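Local coordinates for protein glycoside hydrolase family 43 (Halothermothrix orenii, PDB 4QQS) that probably hydrolyses glycosidic bonds in plant cell-wall polysaccharides, with alpha-L-arabinofuranosidase activity, using the five-bladed beta-propeller of its family, at residues L122-A127 / Y141-S146; L176-S181 / Q192-P197. One frame throughout, in Å; residues are numbered along the deposited sequence.

Contact 1 (L122-A127 / Y141-S146); sequences LSFIDA and YVKDCS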
loop_
_atom_site.group_PDB
_atom_site.type_symbol
_atom_site.label_atom_id
_atom_site.label_comp_id
_atom_site.label_asym_id
_atom_site.label_seq_id
_atom_site.Cartn_x
_atom_site.Cartn_y
_atom_site.Cartn_z
ATOM N N LEU A 122 18.405 -1.395 -10.183
ATOM C CA LEU A 122 18.038 -2.193 -9.016
ATOM C C LEU A 122 16.521 -2.356 -8.988
ATOM O O LEU A 122 15.819 -1.877 -9.882
ATOM C CB LEU A 122 18.554 -1.532 -7.732
ATOM C CG LEU A 122 20.073 -1.487 -7.583
ATOM C CD1 LEU A 122 20.461 -0.603 -6.415
ATOM C CD2 LEU A 122 20.622 -2.895 -7.410
ATOM N N SER A 123 16.018 -3.054 -7.977
ATOM C CA SER A 123 14.594 -3.324 -7.866
ATOM C C SER A 123 13.905 -2.410 -6.859
ATOM O O SER A 123 14.340 -2.278 -5.707
ATOM C CB SER A 123 14.361 -4.786 -7.498
ATOM O OG SER A 123 14.574 -5.625 -8.631
ATOM N N PHE A 124 12.809 -1.799 -7.310
ATOM C CA PHE A 124 12.013 -0.878 -6.513
ATOM C C PHE A 124 10.549 -1.237 -6.665
ATOM O O PHE A 124 10.094 -1.536 -7.772
ATOM C CB PHE A 124 12.238 0.575 -6.969
ATOM C CG PHE A 124 13.659 0.999 -6.877
ATOM C CD1 PHE A 124 14.157 1.513 -5.698
ATOM C CD2 PHE A 124 14.520 0.861 -7.952
ATOM C CE1 PHE A 124 15.485 1.884 -5.596
ATOM C CE2 PHE A 124 15.848 1.236 -7.855
ATOM C CZ PHE A 124 16.329 1.751 -6.685
ATOM N N ILE A 125 9.821 -1.184 -5.550
ATOM C CA ILE A 125 8.406 -1.523 -5.517
ATOM C C ILE A 125 7.667 -0.644 -4.506
ATOM O O ILE A 125 8.272 0.162 -3.794
ATOM C CB ILE A 125 8.168 -3.019 -5.144
ATOM C CG1 ILE A 125 8.524 -3.312 -3.679
ATOM C CG2 ILE A 125 8.931 -3.956 -6.089
ATOM C CD1 ILE A 125 8.057 -4.664 -3.200
ATOM N N ASP A 126 6.348 -0.799 -4.454
ATOM C CA ASP A 126 5.539 -0.241 -3.376
ATOM C C ASP A 126 5.566 1.284 -3.317
ATOM O O ASP A 126 5.487 1.877 -2.241
ATOM C CB ASP A 126 5.905 -0.827 -2.006
ATOM C CG ASP A 126 5.361 -2.223 -1.774
ATOM O OD1 ASP A 126 4.632 -2.748 -2.629
ATOM O OD2 ASP A 126 5.681 -2.801 -0.711
ATOM N N ALA A 127 5.590 1.932 -4.476
ATOM C CA ALA A 127 5.471 3.378 -4.505
ATOM C C ALA A 127 4.166 3.857 -3.871
ATOM O O ALA A 127 3.100 3.257 -4.034
ATOM C CB ALA A 127 5.554 3.894 -5.919
ATOM N N TYR A 141 8.933 4.774 -1.302
ATOM C CA TYR A 141 9.079 3.571 -2.102
ATOM C C TYR A 141 10.078 2.634 -1.453
ATOM O O TYR A 141 10.831 3.022 -0.570
ATOM C CB TYR A 141 9.499 3.919 -3.533
ATOM C CG TYR A 141 10.787 4.707 -3.628
ATOM C CD1 TYR A 141 12.004 4.075 -3.759
ATOM C CD2 TYR A 141 10.789 6.094 -3.573
ATOM C CE1 TYR A 141 13.184 4.795 -3.851
ATOM C CE2 TYR A 141 11.969 6.822 -3.654
ATOM C CZ TYR A 141 13.162 6.168 -3.802
ATOM O OH TYR A 141 14.363 6.850 -3.883
ATOM N N VAL A 142 10.079 1.394 -1.916
ATOM C CA VAL A 142 10.904 0.350 -1.338
ATOM C C VAL A 142 12.057 -0.000 -2.269
ATOM O O VAL A 142 11.857 -0.283 -3.451
ATOM C CB VAL A 142 10.071 -0.912 -1.068
ATOM C CG1 VAL A 142 10.941 -2.067 -0.620
ATOM C CG2 VAL A 142 9.006 -0.607 -0.008
ATOM N N LYS A 143 13.266 0.023 -1.709
ATOM C CA LYS A 143 14.454 -0.562 -2.331
ATOM C C LYS A 143 14.450 -2.022 -1.904
ATOM O O LYS A 143 14.696 -2.341 -0.757
ATOM C CB LYS A 143 15.703 0.187 -1.858
ATOM C CG LYS A 143 16.985 -0.160 -2.593
ATOM C CD LYS A 143 18.171 0.672 -2.071
ATOM C CE LYS A 143 19.381 0.546 -2.973
ATOM N NZ LYS A 143 20.601 1.149 -2.425
ATOM N N ASP A 144 14.042 -2.881 -2.844
ATOM C CA ASP A 144 13.618 -4.234 -2.526
ATOM C C ASP A 144 14.763 -5.179 -2.172
ATOM O O ASP A 144 15.825 -5.175 -2.802
ATOM C CB ASP A 144 12.835 -4.795 -3.711
ATOM C CG ASP A 144 12.213 -6.146 -3.420
ATOM O OD1 ASP A 144 11.232 -6.196 -2.651
ATOM O OD2 ASP A 144 12.710 -7.146 -3.984
ATOM N N CYS A 145 14.510 -6.015 -1.168
ATOM C CA CYS A 145 15.448 -7.028 -0.691
ATOM C C CYS A 145 16.047 -7.921 -1.773
ATOM O O CYS A 145 17.166 -8.392 -1.587
ATOM C CB CYS A 145 14.756 -7.896 0.360
ATOM S SG CYS A 145 13.304 -8.751 -0.230
ATOM N N SER A 146 15.339 -8.148 -2.880
ATOM C CA SER A 146 15.843 -9.026 -3.927
ATOM C C SER A 146 17.221 -8.605 -4.396
ATOM O O SER A 146 18.016 -9.467 -4.738
ATOM C CB SER A 146 14.879 -9.065 -5.117
ATOM O OG SER A 146 14.663 -7.782 -5.669
HETATM O O HOH W 1 16.692 -3.481 -4.956
HETATM O O HOH W 2 14.153 -8.427 -8.473
#
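Ile125 and Val142 form an antiparallel hydrogen-bonded pair: Ile125 N donates to Val142 O at 3.1 Å, and Val142 N to Ile125 O at 2.9 Å. Further along, Asp144 N reaches Ser123 O at an N-H...O angle of 167°, and a water donates to both Ser123 O and Asp144 O. Phe124 CA adds a CA-H...O contact to Val142 O, 3.1 Å away. This is the hairpin of strands 124-131 and 137-143 in the five-bladed propeller, and it carries Asp126, the predicted pKa modulator. Among the apolar contacts, Ile125 CG1 lies 3.9 Å from Val142 CB, and the Phe124 and Tyr141 rings run side by side, obliquely turned. Val142 CG2 packs on Asp126 CB. Lys143 CG, anti to the backbone N (chi1 -170°) with the chain extended beyond, passes Phe124 CE1 and carries CE to Leu122 CD1. Asp144 OD1 lies 3.6 Å from Ile125 CD1; its OD2 accepts from Ser146 N, above the carboxylate plane, making an Asx turn, and takes Ser146 OG on its anti lone pair. With an alanine here, Ser146 would probably lose its acceptor and Ile125 CD1 its neighbour, freeing the turn. A second water joins Ser146 OG to Ser123 OG, which also bonds Glu147.

Contact 2 (L176-S181 / Q192-P197); sequences LAIQPS and QWNEGP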
loop_
_atom_site.group_PDB
_atom_site.type_symbol
_atom_site.label_atom_id
_atom_site.label_comp_id
_atom_site.label_asym_id
_atom_site.label_seq_id
_atom_site.Cartn_x
_atom_site.Cartn_y
_atom_site.Cartn_z
ATOM N N LEU A 176 16.748 7.801 3.164
ATOM C CA LEU A 176 16.276 6.623 3.875
ATOM C C LEU A 176 15.266 7.056 4.928
ATOM O O LEU A 176 15.559 7.929 5.740
ATOM C CB LEU A 176 17.455 5.889 4.525
ATOM C CG LEU A 176 17.080 4.658 5.337
ATOM C CD1 LEU A 176 16.412 3.579 4.484
ATOM C CD2 LEU A 176 18.322 4.111 6.033
ATOM N N ALA A 177 14.082 6.459 4.892
ATOM C CA ALA A 177 13.048 6.739 5.882
ATOM C C ALA A 177 13.138 5.733 7.018
ATOM O O ALA A 177 13.479 6.102 8.142
ATOM C CB ALA A 177 11.673 6.746 5.247
ATOM N N ILE A 178 12.889 4.457 6.721
ATOM C CA ILE A 178 12.938 3.398 7.720
ATOM C C ILE A 178 13.459 2.117 7.096
ATOM O O ILE A 178 13.322 1.878 5.898
ATOM C CB ILE A 178 11.578 3.134 8.400
ATOM C CG1 ILE A 178 10.503 2.752 7.389
ATOM C CG2 ILE A 178 11.156 4.323 9.238
ATOM C CD1 ILE A 178 9.198 2.272 8.032
ATOM N N GLN A 179 14.048 1.283 7.945
ATOM C CA GLN A 179 14.447 -0.064 7.572
ATOM C C GLN A 179 14.275 -0.941 8.803
ATOM O O GLN A 179 14.223 -0.435 9.927
ATOM C CB GLN A 179 15.894 -0.109 7.082
ATOM C CG GLN A 179 16.898 0.210 8.164
ATOM C CD GLN A 179 18.313 0.232 7.656
ATOM O OE1 GLN A 179 18.642 -0.413 6.666
ATOM N NE2 GLN A 179 19.163 0.994 8.324
ATOM N N PRO A 180 14.195 -2.267 8.623
ATOM C CA PRO A 180 14.023 -3.147 9.777
ATOM C C PRO A 180 14.987 -2.823 10.913
ATOM O O PRO A 180 16.206 -2.740 10.713
ATOM C CB PRO A 180 14.245 -4.538 9.173
ATOM C CG PRO A 180 13.658 -4.384 7.795
ATOM C CD PRO A 180 14.076 -3.007 7.351
ATOM N N SER A 181 14.425 -2.652 12.107
ATOM C CA SER A 181 15.185 -2.142 13.238
ATOM C C SER A 181 14.619 -2.575 14.588
ATOM O O SER A 181 15.384 -2.725 15.534
ATOM C CB SER A 181 15.294 -0.613 13.162
ATOM O OG SER A 181 14.029 -0.009 13.278
ATOM N N GLN A 192 14.794 -9.501 5.530
ATOM C CA GLN A 192 14.076 -8.579 6.416
ATOM C C GLN A 192 13.361 -7.531 5.589
ATOM O O GLN A 192 13.888 -7.063 4.573
ATOM C CB GLN A 192 15.044 -7.887 7.379
ATOM C CG GLN A 192 15.839 -8.854 8.241
ATOM C CD GLN A 192 16.766 -8.171 9.198
ATOM O OE1 GLN A 192 16.605 -6.991 9.502
ATOM N NE2 GLN A 192 17.724 -8.930 9.722
ATOM N N TRP A 193 12.163 -7.154 6.022
ATOM C CA TRP A 193 11.332 -6.234 5.263
ATOM C C TRP A 193 10.745 -5.092 6.068
ATOM O O TRP A 193 10.161 -5.308 7.130
ATOM C CB TRP A 193 10.118 -6.964 4.671
ATOM C CG TRP A 193 10.407 -8.071 3.731
ATOM C CD1 TRP A 193 10.419 -8.020 2.381
ATOM C CD2 TRP A 193 10.683 -9.442 4.088
ATOM N NE1 TRP A 193 10.676 -9.271 1.873
ATOM C CE2 TRP A 193 10.854 -10.158 2.904
ATOM C CE3 TRP A 193 10.792 -10.122 5.313
ATOM C CZ2 TRP A 193 11.148 -11.527 2.898
ATOM C CZ3 TRP A 193 11.068 -11.467 5.310
ATOM C CH2 TRP A 193 11.253 -12.152 4.113
ATOM N N ASN A 194 10.846 -3.889 5.503
ATOM C CA ASN A 194 9.871 -2.826 5.744
ATOM C C ASN A 194 9.336 -2.468 4.360
ATOM O O ASN A 194 10.114 -2.087 3.469
ATOM C CB ASN A 194 10.475 -1.558 6.366
ATOM C CG ASN A 194 10.781 -1.628 7.868
ATOM O OD1 ASN A 194 11.313 -0.656 8.399
ATOM N ND2 ASN A 194 10.452 -2.720 8.550
ATOM N N GLU A 195 8.026 -2.602 4.171
ATOM C CA GLU A 195 7.456 -2.366 2.854
ATOM C C GLU A 195 6.048 -1.810 2.986
ATOM O O GLU A 195 5.560 -1.559 4.079
ATOM C CB GLU A 195 7.539 -3.623 1.975
ATOM C CG GLU A 195 6.710 -4.776 2.496
ATOM C CD GLU A 195 6.865 -6.077 1.693
ATOM O OE1 GLU A 195 7.647 -6.131 0.724
ATOM O OE2 GLU A 195 6.174 -7.060 2.035
ATOM N N GLY A 196 5.409 -1.558 1.858
ATOM C CA GLY A 196 4.052 -1.053 1.894
ATOM C C GLY A 196 3.799 0.232 2.666
ATOM O O GLY A 196 2.831 0.315 3.427
ATOM N N PRO A 197 4.601 1.279 2.445
ATOM C CA PRO A 197 4.327 2.548 3.138
ATOM C C PRO A 197 2.990 3.172 2.747
ATOM O O PRO A 197 2.596 3.119 1.579
ATOM C CB PRO A 197 5.479 3.453 2.685
ATOM C CG PRO A 197 5.903 2.884 1.357
ATOM C CD PRO A 197 5.743 1.385 1.519
HETATM O O HOH W 3 17.970 -5.007 10.651
#
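Asn194 and Pro180 slide past each other in opposite directions, and following the asparagine outward gives most of the contact. Asn194 CB is 4.0 Å from Pro180 CD, the ring carbon next to the proline N. With CG anti to the carbonyl carbon (chi1 -77°), the amide is laid along the Gln179-Pro180 peptide, and Asn194 CG itself comes 3.6 Å from Pro180 CD. At the tip the two branches do different things. Asn194 OD1 stands almost straight above the flat carbonyl group of Gln179, 3.0 Å from Gln179 C, so the oxygen's negative end meets the electron-poor carbon in a close dipolar approach. The same oxygen lies against Ile178, whose side chain crosses at about a right angle and brings CD1 to 3.6 Å from Asn194 OD1. Lys236 NZ bonds both OD1 and Gln179 O, and so would probably ease the meeting of these two acceptors. The other branch passes Pro180 CG and bends back to its neighbour's backbone, Asn194 ND2 donating to Trp193 O at 3.0 Å. It comes at that oxygen from the side, with a C=O...N angle of about 102°, and tilted from the carbonyl plane; Glu185 is its second partner. Pro180 meanwhile presses CG to 3.5 Å from Trp193 C and sets CB 3.4 Å from Gln192 OE1. A water bridges Gln192 OE1 and Pro180 O, donating to both. Strand 175-178 carries a classic beta bulge, Ala177 and Ile178 both facing Ile158, before the chain leaves it and packs beside strand 191-202, the propeller strand that carries Glu195, the predicted proton donor of this family 43 active site.

How the contacts relate
Contact 1 is mostly buried and contact 2 only partly, and both reach the same mixed sheet. The first is true strand pairing within a hairpin, held by backbone hydrogen bonds; in the second the end of a strand and the loop after it lie beside a strand, and direct contact is packing, with a water and Lys236 linking polar atoms of the two segments. Their centres are 10 Å apart, and they meet at the active site: Asp126 OD2 is 2.9 Å from Gly196 N in a probable hydrogen bond and packs on Glu195 CB, which would fit its predicted role of orienting the proton donor. Val142 CG2 rests on Glu195 CA, and Cys145 SG packs against Trp193 NE1.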